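Glycosyl hydrolase (Streptomyces cattleya, PDB 7LR8) probably hydrolyses the beta-1,4 bond between mannose and N-acetylglucosamine in the core of N-glycans, as a glycoside hydrolase of family 5. Local coordinates at residues 57-63 with 127-131; 168-174 with 208-213; 306-310 with 328-333. The protein carries 1 engineered substitution. All coordinates share one frame; numbering follows the deposited sequence. Where two conformers were deposited one is given.

The three contacts lie around a (beta/alpha)8 barrel and come one after another along the chain. Interactions 1 and 2 join pieces that follow different barrel strands, while interaction 3 ties one loop to itself. Interaction 1 sets the short helix 59-62, just after strand 52-55, against helix 122-139. Interaction 2 joins the start of helix 170-187, after strand 145-152, to the lead-in of helix 211-216. Interaction 3 closes the long loop between strand 298-304 and helix 334-349. The centres of interactions 1 and 2 are 22 Å apart, and those of 2 and 3, on opposite sides of the chain's centre, 37 Å. They are separate packing contacts, their nearest atoms about 10 Å or more apart.

Interaction 1. Residues 57-63 with 127-131; sequences PLWPVFQ and GQAEY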
ATOM      1  N   PRO B  57      -6.109  12.453  -5.659  1.00 15.58           N
ATOM      2  CA  PRO B  57      -6.569  11.132  -5.218  1.00 14.87           C
ATOM      3  C   PRO B  57      -5.396  10.306  -4.721  1.00 14.89           C
ATOM      4  O   PRO B  57      -4.252  10.503  -5.141  1.00 17.62           O
ATOM      5  CB  PRO B  57      -7.158  10.508  -6.492  1.00 15.45           C
ATOM      6  CG  PRO B  57      -7.414  11.626  -7.424  1.00 19.69           C
ATOM      7  CD  PRO B  57      -6.482  12.766  -7.047  1.00 15.35           C
ATOM      8  N   LEU B  58      -5.687   9.368  -3.823  1.00 16.99           N
ATOM      9  CA  LEU B  58      -4.749   8.304  -3.471  1.00 15.35           C
ATOM     10  C   LEU B  58      -5.161   7.075  -4.276  1.00 14.73           C
ATOM     11  O   LEU B  58      -6.239   6.514  -4.054  1.00 18.46           O
ATOM     12  CB  LEU B  58      -4.764   8.008  -1.977  1.00 17.38           C
ATOM     13  CG  LEU B  58      -4.045   9.012  -1.075  1.00 19.46           C
ATOM     14  CD1 LEU B  58      -4.030   8.518   0.365  1.00 21.82           C
ATOM     15  CD2 LEU B  58      -2.629   9.268  -1.569  1.00 25.80           C
ATOM     16  N   TRP B  59      -4.312   6.681  -5.229  1.00 16.05           N
ATOM     17  CA  TRP B  59      -4.656   5.609  -6.168  1.00 18.96           C
ATOM     18  C   TRP B  59      -5.092   4.317  -5.483  1.00 20.67           C
ATOM     19  O   TRP B  59      -6.170   3.803  -5.833  1.00 17.39           O
ATOM     20  CB  TRP B  59      -3.463   5.406  -7.112  1.00 19.27           C
ATOM     21  CG  TRP B  59      -3.653   4.341  -8.181  1.00 17.24           C
ATOM     22  CD1 TRP B  59      -4.838   3.941  -8.764  1.00 17.04           C
ATOM     23  CD2 TRP B  59      -2.618   3.578  -8.816  1.00 15.39           C
ATOM     24  NE1 TRP B  59      -4.589   2.956  -9.702  1.00 18.37           N
ATOM     25  CE2 TRP B  59      -3.241   2.707  -9.741  1.00 14.27           C
ATOM     26  CE3 TRP B  59      -1.228   3.518  -8.666  1.00 17.69           C
ATOM     27  CZ2 TRP B  59      -2.517   1.820 -10.533  1.00 16.62           C
ATOM     28  CZ3 TRP B  59      -0.508   2.640  -9.459  1.00 15.73           C
ATOM     29  CH2 TRP B  59      -1.156   1.791 -10.372  1.00 15.70           C
ATOM     30  N   PRO B  60      -4.362   3.758  -4.502  1.00 17.71           N
ATOM     31  CA  PRO B  60      -4.850   2.508  -3.879  1.00 17.45           C
ATOM     32  C   PRO B  60      -6.170   2.667  -3.145  1.00 20.96           C
ATOM     33  O   PRO B  60      -6.905   1.682  -2.996  1.00 20.22           O
ATOM     34  CB  PRO B  60      -3.728   2.118  -2.903  1.00 16.69           C
ATOM     35  CG  PRO B  60      -2.540   2.956  -3.279  1.00 18.48           C
ATOM     36  CD  PRO B  60      -3.107   4.213  -3.867  1.00 16.92           C
ATOM     37  N   VAL B  61      -6.493   3.873  -2.665  1.00 17.21           N
ATOM     38  CA  VAL B  61      -7.794   4.081  -2.040  1.00 18.93           C
ATOM     39  C   VAL B  61      -8.895   4.159  -3.093  1.00 14.05           C
ATOM     40  O   VAL B  61     -10.010   3.668  -2.880  1.00 15.53           O
ATOM     41  CB  VAL B  61      -7.747   5.340  -1.158  1.00 15.13           C
ATOM     42  CG1 VAL B  61      -9.139   5.686  -0.626  1.00 19.49           C
ATOM     43  CG2 VAL B  61      -6.776   5.121  -0.020  1.00 22.34           C
ATOM     44  N   PHE B  62      -8.598   4.748  -4.254  1.00 13.69           N
ATOM     45  CA  PHE B  62      -9.599   4.852  -5.308  1.00 18.14           C
ATOM     46  C   PHE B  62      -9.766   3.544  -6.076  1.00 16.03           C
ATOM     47  O   PHE B  62     -10.877   3.227  -6.517  1.00 14.63           O
ATOM     48  CB  PHE B  62      -9.230   5.980  -6.273  1.00 17.90           C
ATOM     49  CG  PHE B  62      -9.648   7.341  -5.806  1.00 15.97           C
ATOM     50  CD1 PHE B  62      -9.197   7.851  -4.594  1.00 17.16           C
ATOM     51  CD2 PHE B  62     -10.506   8.111  -6.575  1.00 18.75           C
ATOM     52  CE1 PHE B  62      -9.596   9.124  -4.173  1.00 17.53           C
ATOM     53  CE2 PHE B  62     -10.893   9.372  -6.162  1.00 18.89           C
ATOM     54  CZ  PHE B  62     -10.442   9.870  -4.956  1.00 16.74           C
ATOM     55  N   GLN B  63      -8.697   2.766  -6.232  1.00 16.49           N
ATOM     56  CA  GLN B  63      -8.722   1.534  -7.023  1.00 14.92           C
ATOM     57  C   GLN B  63      -8.059   0.413  -6.221  1.00 13.81           C
ATOM     58  O   GLN B  63      -6.954  -0.030  -6.548  1.00 15.10           O
ATOM     59  CB  GLN B  63      -8.023   1.747  -8.368  1.00 15.09           C
ATOM     60  CG  GLN B  63      -8.268   0.625  -9.393  1.00 14.88           C
ATOM     61  CD  GLN B  63      -7.675   0.944 -10.755  1.00 16.12           C
ATOM     62  OE1 GLN B  63      -6.773   1.772 -10.871  1.00 16.89           O
ATOM     63  NE2 GLN B  63      -8.186   0.291 -11.796  1.00 16.35           N
ATOM     64  N   GLY B 127      -5.719  -1.328 -16.332  1.00 16.86           N
ATOM     65  CA  GLY B 127      -6.360  -0.843 -15.120  1.00 16.96           C
ATOM     66  C   GLY B 127      -6.152   0.644 -14.896  1.00 18.06           C
ATOM     67  O   GLY B 127      -7.076   1.346 -14.474  1.00 16.51           O
ATOM     68  N   GLN B 128      -4.939   1.135 -15.166  1.00 14.31           N
ATOM     69  CA  GLN B 128      -4.647   2.566 -15.008  1.00 13.73           C
ATOM     70  C   GLN B 128      -5.450   3.398 -15.993  1.00 15.39           C
ATOM     71  O   GLN B 128      -5.977   4.461 -15.631  1.00 16.04           O
ATOM     72  CB  GLN B 128      -3.165   2.848 -15.222  1.00 17.85           C
ATOM     73  CG  GLN B 128      -2.225   2.220 -14.216  1.00 16.73           C
ATOM     74  CD  GLN B 128      -0.825   2.191 -14.763  1.00 18.23           C
ATOM     75  OE1 GLN B 128      -0.636   2.155 -15.981  1.00 16.18           O
ATOM     76  NE2 GLN B 128       0.168   2.223 -13.879  1.00 16.95           N
ATOM     77  N   ALA B 129      -5.548   2.932 -17.246  1.00 14.94           N
ATOM     78  CA  ALA B 129      -6.295   3.661 -18.266  1.00 13.97           C
ATOM     79  C   ALA B 129      -7.765   3.768 -17.894  1.00 19.26           C
ATOM     80  O   ALA B 129      -8.377   4.828 -18.067  1.00 19.90           O
ATOM     81  CB  ALA B 129      -6.123   2.981 -19.631  1.00 17.89           C
ATOM     82  N   GLU B 130      -8.354   2.682 -17.378  1.00 18.99           N
ATOM     83  CA  GLU B 130      -9.769   2.729 -17.022  1.00 18.59           C
ATOM     84  C   GLU B 130     -10.003   3.649 -15.831  1.00 16.55           C
ATOM     85  O   GLU B 130     -11.024   4.351 -15.771  1.00 19.70           O
ATOM     86  CB  GLU B 130     -10.283   1.315 -16.727  1.00 20.72           C
ATOM     87  CG  GLU B 130     -11.781   1.207 -16.411  1.00 22.24           C
ATOM     88  CD  GLU B 130     -12.720   1.837 -17.458  1.00 23.95           C
ATOM     89  OE1 GLU B 130     -12.324   2.122 -18.618  1.00 23.85           O
ATOM     90  OE2 GLU B 130     -13.880   2.066 -17.093  1.00 27.94           O
ATOM     91  N   TYR B 131      -9.062   3.656 -14.884  1.00 18.15           N
ATOM     92  CA  TYR B 131      -9.118   4.561 -13.741  1.00 14.19           C
ATOM     93  C   TYR B 131      -9.094   6.024 -14.184  1.00 18.50           C
ATOM     94  O   TYR B 131      -9.952   6.818 -13.780  1.00 17.95           O
ATOM     95  CB  TYR B 131      -7.942   4.231 -12.816  1.00 14.90           C
ATOM     96  CG  TYR B 131      -7.577   5.231 -11.754  1.00 14.62           C
ATOM     97  CD1 TYR B 131      -8.432   5.519 -10.697  1.00 18.82           C
ATOM     98  CD2 TYR B 131      -6.354   5.879 -11.802  1.00 16.95           C
ATOM     99  CE1 TYR B 131      -8.064   6.438  -9.703  1.00 18.18           C
ATOM    100  CE2 TYR B 131      -5.977   6.810 -10.809  1.00 20.05           C
ATOM    101  CZ  TYR B 131      -6.845   7.081  -9.773  1.00 18.39           C
ATOM    102  OH  TYR B 131      -6.492   7.975  -8.776  1.00 19.14           O
TER
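Trp59 (chi1 -179°), Gln63 and Tyr131 all turn CG away from their own backbone N, and this brings the indole and amide of the short helix 59-62 and its exit up to the phenol of helix 122-139. The Gln63 chain runs on extended, which carries its amide as far as the backbone of that helix. There NE2 donates to Gly127 O at 3.1 Å, nearly straight at 165° but from above the carbonyl plane; NE2 also bonds to Arg66 O. Tyr131 N, bonded in the ordinary helical way, reaches Gly127 O from the opposite face. With no side chain to point at Gln63, Gly127 lets the amide come close to the helix backbone. The other end of the amide is used too: Trp59 NE1 gives its hydrogen to Gln63 OE1 at 2.7 Å, with the oxygen in the indole plane. Cut back to an alanine, Gln63 would probably leave the indole N-H without its acceptor, open a gap beside Tyr131 CB and lose the side-chain bond to the neighbouring helix.

Tyr131 fills the middle. Trp59 CD1 lies over one face of its ring, offset toward the rim and 3.7 Å from Tyr131 CE2, the two planes meeting obliquely at 32°. Phe62 CB touches Tyr131 CE1, and Pro57 CB packs 3.5 Å from Tyr131 OH. An aromatic with a polar tip fits here, since the hydroxyl, though buried, bonds to Gly95 O. Farther along the indole, Trp59 CZ2 rests on Gln128 CG at 3.7 Å; the Gln128 amide beyond is held by Trp176 and Leu118. The contact packs helix 59-62 and its flanks on helix 122-139, with Trp59 and Tyr131 also touching Leu96, just after strand 90-94, while Gln128 and Ala129 lean on helix 170-187.

Interaction 2. Residues 168-174 with 208-213; sequences VTPEQAG and PFTPAH
His213 leaves its helix with CB pointing toward the start of helix 170-187, and CG stands anti to the carbonyl carbon (chi1 -64°), which sends the imidazole across to that helix. From there CD2 lies 3.9 Å from Gly174 CA, which makes an off-centre CH-pi contact with the ring. At the far end of the ring CE1 comes to 3.2 Å from Pro170 O, which lies at the ring's edge. Gly174 N sits over one face of the imidazole, 3.7 Å from His213 NE2. Even a CB on residue 174 would press hard against that ring, so glycine suits the spot. Thr210 OG1, which caps the helix by accepting from His213 N, lies over the centre of an imidazole face.

Both segments are helix starts, each with a threonine N-cap followed by proline, a residue whose fixed phi suits the first turn. At the first, Thr169 and Gln172 form a capping box: Gln172 N donates to Thr169 OG1, and Thr169 N returns a 3.0 Å bond to Gln172 OE1.

Beside these caps the packing is mostly apolar. Ala173 CB stands over the centre of the Phe209 ring, 3.9 Å from the centroid and 8° off the normal, a CH-pi contact that suits a small methyl. Pro208 O, buried with no hydrogen-bond partner in the model, receives a CA-H...O contact from Pro170 CA at 3.3 Å.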
ATOM      1  N   VAL B 168      11.959   1.014 -17.463  0.65 24.70           N
ATOM      2  CA  VAL B 168      11.346   1.139 -18.779  0.65 25.04           C
ATOM      3  C   VAL B 168      12.318   1.860 -19.695  0.65 24.54           C
ATOM      4  O   VAL B 168      13.125   2.680 -19.250  0.65 21.18           O
ATOM      5  CB  VAL B 168      10.007   1.909 -18.724  0.65 25.81           C
ATOM      6  CG1 VAL B 168       8.904   0.981 -18.324  0.65 30.04           C
ATOM      7  CG2 VAL B 168      10.122   3.110 -17.765  0.65 27.69           C
ATOM      8  N   THR B 169      12.218   1.567 -20.984  1.00 23.30           N
ATOM      9  CA  THR B 169      12.970   2.318 -21.972  1.00 21.18           C
ATOM     10  C   THR B 169      12.246   3.630 -22.239  1.00 24.47           C
ATOM     11  O   THR B 169      11.067   3.769 -21.911  1.00 23.15           O
ATOM     12  CB  THR B 169      13.104   1.527 -23.272  1.00 23.92           C
ATOM     13  OG1 THR B 169      11.829   1.451 -23.929  1.00 25.03           O
ATOM     14  CG2 THR B 169      13.620   0.122 -22.993  1.00 26.39           C
ATOM     15  N   PRO B 170      12.935   4.616 -22.813  1.00 24.31           N
ATOM     16  CA  PRO B 170      12.228   5.847 -23.202  1.00 23.58           C
ATOM     17  C   PRO B 170      11.075   5.593 -24.158  1.00 23.10           C
ATOM     18  O   PRO B 170      10.017   6.216 -24.020  1.00 22.82           O
ATOM     19  CB  PRO B 170      13.337   6.692 -23.841  1.00 27.30           C
ATOM     20  CG  PRO B 170      14.589   6.227 -23.148  1.00 28.56           C
ATOM     21  CD  PRO B 170      14.397   4.747 -22.967  1.00 27.66           C
ATOM     22  N   GLU B 171      11.232   4.664 -25.107  1.00 21.96           N
ATOM     23  CA  GLU B 171      10.139   4.373 -26.031  1.00 24.43           C
ATOM     24  C   GLU B 171       8.923   3.816 -25.297  1.00 25.55           C
ATOM     25  O   GLU B 171       7.781   4.162 -25.625  1.00 26.44           O
ATOM     26  CB  GLU B 171      10.599   3.397 -27.117  1.00 31.22           C
ATOM     27  CG  GLU B 171       9.576   3.206 -28.233  1.00 52.08           C
ATOM     28  CD  GLU B 171       9.664   1.840 -28.897  1.00 70.35           C
ATOM     29  OE1 GLU B 171      10.725   1.189 -28.789  1.00 75.89           O
ATOM     30  OE2 GLU B 171       8.669   1.417 -29.528  1.00 75.71           O
ATOM     31  N   GLN B 172       9.146   2.942 -24.306  1.00 19.38           N
ATOM     32  CA  GLN B 172       8.032   2.412 -23.530  1.00 21.74           C
ATOM     33  C   GLN B 172       7.387   3.495 -22.674  1.00 23.94           C
ATOM     34  O   GLN B 172       6.164   3.500 -22.490  1.00 21.76           O
ATOM     35  CB  GLN B 172       8.500   1.256 -22.650  1.00 23.91           C
ATOM     36  CG  GLN B 172       8.919   0.023 -23.425  1.00 22.49           C
ATOM     37  CD  GLN B 172       9.583  -1.016 -22.540  1.00 26.72           C
ATOM     38  OE1 GLN B 172      10.334  -0.680 -21.629  1.00 21.57           O
ATOM     39  NE2 GLN B 172       9.308  -2.287 -22.807  1.00 28.41           N
ATOM     40  N   ALA B 173       8.194   4.416 -22.145  1.00 20.84           N
ATOM     41  CA  ALA B 173       7.642   5.521 -21.365  1.00 20.27           C
ATOM     42  C   ALA B 173       6.728   6.392 -22.224  1.00 18.99           C
ATOM     43  O   ALA B 173       5.618   6.752 -21.806  1.00 21.64           O
ATOM     44  CB  ALA B 173       8.775   6.352 -20.756  1.00 18.34           C
ATOM     45  N   GLY B 174       7.189   6.748 -23.427  1.00 21.76           N
ATOM     46  CA  GLY B 174       6.374   7.563 -24.315  1.00 20.92           C
ATOM     47  C   GLY B 174       5.093   6.865 -24.731  1.00 24.43           C
ATOM     48  O   GLY B 174       4.025   7.485 -24.786  1.00 23.80           O
ATOM     49  N   PRO B 208      14.490   7.454 -18.032  1.00 23.53           N
ATOM     50  CA  PRO B 208      13.656   7.025 -19.170  1.00 21.12           C
ATOM     51  C   PRO B 208      12.678   8.080 -19.639  1.00 25.16           C
ATOM     52  O   PRO B 208      12.266   8.053 -20.807  1.00 22.21           O
ATOM     53  CB  PRO B 208      12.911   5.796 -18.623  1.00 18.88           C
ATOM     54  CG  PRO B 208      13.669   5.372 -17.423  1.00 26.23           C
ATOM     55  CD  PRO B 208      14.275   6.616 -16.842  1.00 25.74           C
ATOM     56  N   PHE B 209      12.254   8.975 -18.755  1.00 19.60           N
ATOM     57  CA  PHE B 209      11.346  10.046 -19.127  1.00 21.27           C
ATOM     58  C   PHE B 209      12.192  11.226 -19.566  1.00 23.11           C
ATOM     59  O   PHE B 209      13.100  11.644 -18.839  1.00 20.85           O
ATOM     60  CB  PHE B 209      10.424  10.406 -17.960  1.00 16.74           C
ATOM     61  CG  PHE B 209       9.301   9.412 -17.746  1.00 18.84           C
ATOM     62  CD1 PHE B 209       9.526   8.216 -17.072  1.00 18.14           C
ATOM     63  CD2 PHE B 209       8.019   9.689 -18.201  1.00 22.05           C
ATOM     64  CE1 PHE B 209       8.482   7.299 -16.871  1.00 19.63           C
ATOM     65  CE2 PHE B 209       6.972   8.785 -18.010  1.00 20.20           C
ATOM     66  CZ  PHE B 209       7.205   7.582 -17.345  1.00 20.66           C
ATOM     67  N   THR B 210      11.940  11.722 -20.775  1.00 21.75           N
ATOM     68  CA  THR B 210      12.858  12.645 -21.424  1.00 22.51           C
ATOM     69  C   THR B 210      12.290  14.057 -21.499  1.00 26.00           C
ATOM     70  O   THR B 210      11.088  14.274 -21.298  1.00 23.91           O
ATOM     71  CB  THR B 210      13.184  12.165 -22.845  1.00 21.63           C
ATOM     72  OG1 THR B 210      12.006  12.253 -23.661  1.00 21.57           O
ATOM     73  CG2 THR B 210      13.694  10.717 -22.829  1.00 21.95           C
ATOM     74  N   PRO B 211      13.136  15.054 -21.781  1.00 21.37           N
ATOM     75  CA  PRO B 211      12.592  16.393 -22.061  1.00 23.12           C
ATOM     76  C   PRO B 211      11.618  16.393 -23.224  1.00 20.67           C
ATOM     77  O   PRO B 211      10.615  17.114 -23.200  1.00 22.10           O
ATOM     78  CB  PRO B 211      13.842  17.222 -22.374  1.00 21.83           C
ATOM     79  CG  PRO B 211      14.977  16.488 -21.700  1.00 19.88           C
ATOM     80  CD  PRO B 211      14.612  15.035 -21.796  1.00 22.66           C
ATOM     81  N   ALA B 212      11.887  15.589 -24.248  1.00 22.16           N
ATOM     82  CA  ALA B 212      10.969  15.514 -25.380  1.00 22.96           C
ATOM     83  C   ALA B 212       9.592  15.010 -24.950  1.00 24.89           C
ATOM     84  O   ALA B 212       8.568  15.521 -25.425  1.00 25.07           O
ATOM     85  CB  ALA B 212      11.561  14.619 -26.466  1.00 24.77           C
ATOM     86  N   HIS B 213       9.540  14.008 -24.058  1.00 22.24           N
ATOM     87  CA  HIS B 213       8.243  13.528 -23.575  1.00 19.79           C
ATOM     88  C   HIS B 213       7.461  14.651 -22.906  1.00 22.80           C
ATOM     89  O   HIS B 213       6.252  14.795 -23.128  1.00 23.49           O
ATOM     90  CB  HIS B 213       8.406  12.382 -22.573  1.00 20.16           C
ATOM     91  CG  HIS B 213       9.024  11.131 -23.123  1.00 23.72           C
ATOM     92  ND1 HIS B 213       9.782  10.288 -22.338  1.00 24.57           N
ATOM     93  CD2 HIS B 213       8.957  10.547 -24.344  1.00 23.93           C
ATOM     94  CE1 HIS B 213      10.183   9.258 -23.059  1.00 24.47           C
ATOM     95  NE2 HIS B 213       9.694   9.387 -24.279  1.00 25.59           N
TER

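Interaction 3. Residues 306-310 with 328-333; sequences SHDVD and QDRRVK. With SO4 (sulfate ion), chain J.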
ATOM      1  N   SER B 306      -0.840  24.305  -0.230  1.00 21.21           N
ATOM      2  CA  SER B 306      -1.822  25.185   0.400  1.00 20.60           C
ATOM      3  C   SER B 306      -1.629  25.223   1.914  1.00 18.26           C
ATOM      4  O   SER B 306      -1.572  26.308   2.518  1.00 20.12           O
ATOM      5  CB  SER B 306      -3.237  24.736   0.026  1.00 22.37           C
ATOM      6  OG  SER B 306      -3.540  23.454   0.549  1.00 18.26           O
ATOM      7  N   HIS B 307      -1.488  24.049   2.541  1.00 21.51           N
ATOM      8  CA  HIS B 307      -1.513  23.933   3.991  1.00 21.43           C
ATOM      9  C   HIS B 307      -0.341  23.112   4.502  1.00 21.44           C
ATOM     10  O   HIS B 307       0.051  22.111   3.894  1.00 20.03           O
ATOM     11  CB  HIS B 307      -2.826  23.308   4.460  1.00 19.25           C
ATOM     12  CG  HIS B 307      -4.018  24.182   4.229  1.00 19.99           C
ATOM     13  ND1 HIS B 307      -4.698  24.215   3.029  1.00 19.83           N
ATOM     14  CD2 HIS B 307      -4.632  25.082   5.034  1.00 21.09           C
ATOM     15  CE1 HIS B 307      -5.690  25.084   3.112  1.00 20.76           C
ATOM     16  NE2 HIS B 307      -5.666  25.631   4.315  1.00 22.34           N
ATOM     17  N   ASP B 308       0.203  23.549   5.630  1.00 20.21           N
ATOM     18  CA  ASP B 308       1.199  22.774   6.350  1.00 19.02           C
ATOM     19  C   ASP B 308       0.670  21.380   6.646  1.00 22.62           C
ATOM     20  O   ASP B 308      -0.540  21.166   6.797  1.00 22.61           O
ATOM     21  CB  ASP B 308       1.547  23.448   7.683  1.00 20.07           C
ATOM     22  CG  ASP B 308       2.461  24.664   7.533  1.00 21.11           C
ATOM     23  OD1 ASP B 308       3.117  24.826   6.481  1.00 24.72           O
ATOM     24  OD2 ASP B 308       2.508  25.453   8.496  1.00 23.70           O
ATOM     25  N   VAL B 309       1.604  20.421   6.758  1.00 19.73           N
ATOM     26  CA  VAL B 309       1.281  19.048   7.140  1.00 20.77           C
ATOM     27  C   VAL B 309       1.277  18.944   8.658  1.00 22.55           C
ATOM     28  O   VAL B 309       2.141  19.520   9.339  1.00 23.08           O
ATOM     29  CB  VAL B 309       2.282  18.056   6.517  1.00 24.07           C
ATOM     30  CG1 VAL B 309       1.898  16.606   6.864  1.00 21.00           C
ATOM     31  CG2 VAL B 309       2.336  18.249   5.002  1.00 21.75           C
ATOM     32  N   ASP B 310       0.290  18.230   9.195  1.00 24.62           N
ATOM     33  CA  ASP B 310       0.193  18.052  10.639  1.00 26.82           C
ATOM     34  C   ASP B 310       1.408  17.287  11.153  1.00 27.16           C
ATOM     35  O   ASP B 310       1.684  16.172  10.699  1.00 25.10           O
ATOM     36  CB  ASP B 310      -1.102  17.310  10.980  1.00 32.92           C
ATOM     37  CG  ASP B 310      -1.375  17.252  12.480  1.00 36.39           C
ATOM     38  OD1 ASP B 310      -0.490  17.613  13.279  1.00 39.97           O
ATOM     39  OD2 ASP B 310      -2.487  16.836  12.860  1.00 48.74           O
ATOM     40  N   GLN B 328      -1.747  24.842   9.759  1.00 29.06           N
ATOM     41  CA  GLN B 328      -2.708  23.777  10.020  1.00 30.68           C
ATOM     42  C   GLN B 328      -4.068  24.327  10.427  1.00 30.58           C
ATOM     43  O   GLN B 328      -5.107  23.763  10.062  1.00 36.09           O
ATOM     44  CB  GLN B 328      -2.161  22.861  11.109  1.00 26.70           C
ATOM     45  CG  GLN B 328      -1.445  21.691  10.538  1.00 28.09           C
ATOM     46  CD  GLN B 328      -2.413  20.668  10.022  1.00 32.41           C
ATOM     47  OE1 GLN B 328      -3.302  20.221  10.751  1.00 38.43           O
ATOM     48  NE2 GLN B 328      -2.264  20.293   8.754  1.00 30.93           N
ATOM     49  N   ASP B 329      -4.089  25.407  11.208  1.00 30.52           N
ATOM     50  CA  ASP B 329      -5.345  26.036  11.585  1.00 38.19           C
ATOM     51  C   ASP B 329      -5.766  27.128  10.611  1.00 30.17           C
ATOM     52  O   ASP B 329      -6.559  27.995  10.984  1.00 33.68           O
ATOM     53  CB  ASP B 329      -5.266  26.590  13.011  1.00 57.97           C
ATOM     54  CG  ASP B 329      -3.921  27.205  13.331  1.00 71.77           C
ATOM     55  OD1 ASP B 329      -3.495  28.128  12.607  1.00 75.12           O
ATOM     56  OD2 ASP B 329      -3.286  26.770  14.316  1.00 76.80           O
ATOM     57  N   ARG B 330      -5.233  27.107   9.381  1.00 31.50           N
ATOM     58  CA  ARG B 330      -5.685  27.944   8.266  1.00 31.43           C
ATOM     59  C   ARG B 330      -5.358  29.422   8.464  1.00 28.80           C
ATOM     60  O   ARG B 330      -6.118  30.297   8.042  1.00 32.52           O
ATOM     61  CB  ARG B 330      -7.183  27.762   7.999  1.00 27.30           C
ATOM     62  CG  ARG B 330      -7.565  26.301   7.741  1.00 27.87           C
ATOM     63  CD  ARG B 330      -9.049  26.162   7.474  1.00 26.91           C
ATOM     64  NE  ARG B 330      -9.455  24.774   7.304  1.00 28.38           N
ATOM     65  CZ  ARG B 330     -10.106  24.061   8.217  1.00 33.11           C
ATOM     66  NH1 ARG B 330     -10.434  24.603   9.384  1.00 34.99           N
ATOM     67  NH2 ARG B 330     -10.446  22.806   7.957  1.00 30.83           N
ATOM     68  N   ARG B 331      -4.225  29.724   9.085  1.00 31.54           N
ATOM     69  CA  ARG B 331      -3.778  31.101   9.212  1.00 32.84           C
ATOM     70  C   ARG B 331      -2.721  31.393   8.152  1.00 27.44           C
ATOM     71  O   ARG B 331      -1.907  30.529   7.818  1.00 26.34           O
ATOM     72  CB  ARG B 331      -3.237  31.379  10.614  1.00 35.63           C
ATOM     73  CG  ARG B 331      -4.222  31.007  11.706  1.00 45.55           C
ATOM     74  CD  ARG B 331      -4.005  31.816  12.972  1.00 54.31           C
ATOM     75  NE  ARG B 331      -5.031  32.844  13.132  1.00 69.37           N
ATOM     76  CZ  ARG B 331      -4.833  34.141  12.918  1.00 77.63           C
ATOM     77  NH1 ARG B 331      -3.640  34.578  12.539  1.00 80.68           N
ATOM     78  NH2 ARG B 331      -5.826  35.005  13.085  1.00 80.93           N
ATOM     79  N   VAL B 332      -2.761  32.608   7.608  1.00 28.63           N
ATOM     80  CA  VAL B 332      -1.849  32.979   6.533  1.00 27.90           C
ATOM     81  C   VAL B 332      -0.441  33.135   7.091  1.00 30.88           C
ATOM     82  O   VAL B 332      -0.212  33.887   8.051  1.00 33.27           O
ATOM     83  CB  VAL B 332      -2.321  34.266   5.844  1.00 34.70           C
ATOM     84  CG1 VAL B 332      -1.400  34.613   4.673  1.00 27.24           C
ATOM     85  CG2 VAL B 332      -3.759  34.101   5.368  1.00 33.04           C
ATOM     86  N   LYS B 333       0.501  32.442   6.483  1.00 24.30           N
ATOM     87  CA  LYS B 333       1.916  32.477   6.809  1.00 25.27           C
ATOM     88  C   LYS B 333       2.592  33.588   6.019  1.00 26.02           C
ATOM     89  O   LYS B 333       2.039  34.079   5.027  1.00 28.26           O
ATOM     90  CB  LYS B 333       2.558  31.124   6.480  1.00 25.83           C
ATOM     91  CG  LYS B 333       2.017  29.965   7.290  1.00 26.11           C
ATOM     92  CD  LYS B 333       2.503  28.611   6.754  1.00 23.95           C
ATOM     93  CE  LYS B 333       4.003  28.444   6.910  1.00 24.12           C
ATOM     94  NZ  LYS B 333       4.529  27.214   6.245  1.00 23.65           N
TER
HETATM   95  S   SO4 J 605     -11.767  21.232  10.720  1.00 91.42           S
HETATM   96  O1  SO4 J 605     -12.569  20.112  11.205  1.00 92.29           O
HETATM   97  O2  SO4 J 605     -12.595  22.083   9.870  1.00 92.00           O
HETATM   98  O3  SO4 J 605     -11.272  22.009  11.854  1.00 91.02           O
HETATM   99  O4  SO4 J 605     -10.632  20.721   9.953  1.00 91.40           O
HETATM  100  O   HOH W   1       1.049  24.590  10.696  1.00 23.56           O
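The long loop that follows strand 298-304, the eighth of the barrel, doubles back before entering helix 334-349, and here its two ends are tied together. The first link is a salt bridge: Lys333 NZ meets Asp308 OD1 at 2.8 Å on that oxygen's syn lone pair, the two side chains coming from opposite directions. The lysine chain is extended at chi2 but turns at chi3 (66°), which swings the ammonium over to the carboxylate; its length suits a residue that must reach across from the other segment. Gly324 serves both partners, its O accepting from Lys333 NZ and its N donating to Asp308 OD1. Asp308 OD2 takes a hydrogen from a water that in turn accepts from Gln328 N.

Gln328 is folded at chi2 (-77°), which turns its amide to Asp308 O. NE2 donates to that oxygen at 2.8 Å in a nearly straight bond, approaching from above the carbonyl plane, and the same nitrogen also donates to Ser23 O. The Gln328 amide lies stacked on the Asp310 carboxylate, their planes 24° apart, with OE1 3.7 Å from Asp310 CB; Arg312 N bonds to Asp310 OD1.

Arg330 passes obliquely by His307, its CG 4.0 Å from His307 NE2. Its guanidinium bridges two anions: NE pairs with Asp41 of helix 35-46, while NH2 donates to O4 of a sulfate, probably from the crystallisation liquor, at 2.9 Å. His307 is pinned at both nitrogens, ND1 sharing a 2.8 Å hydrogen bond with Ser306 OG and NE2 bonding to Ser44. With the side chain of Val309 about 7 Å from the bound mannose, this is one of the beta-alpha loops after the strands of a (beta/alpha)8 barrel, the end where the substrate site lies.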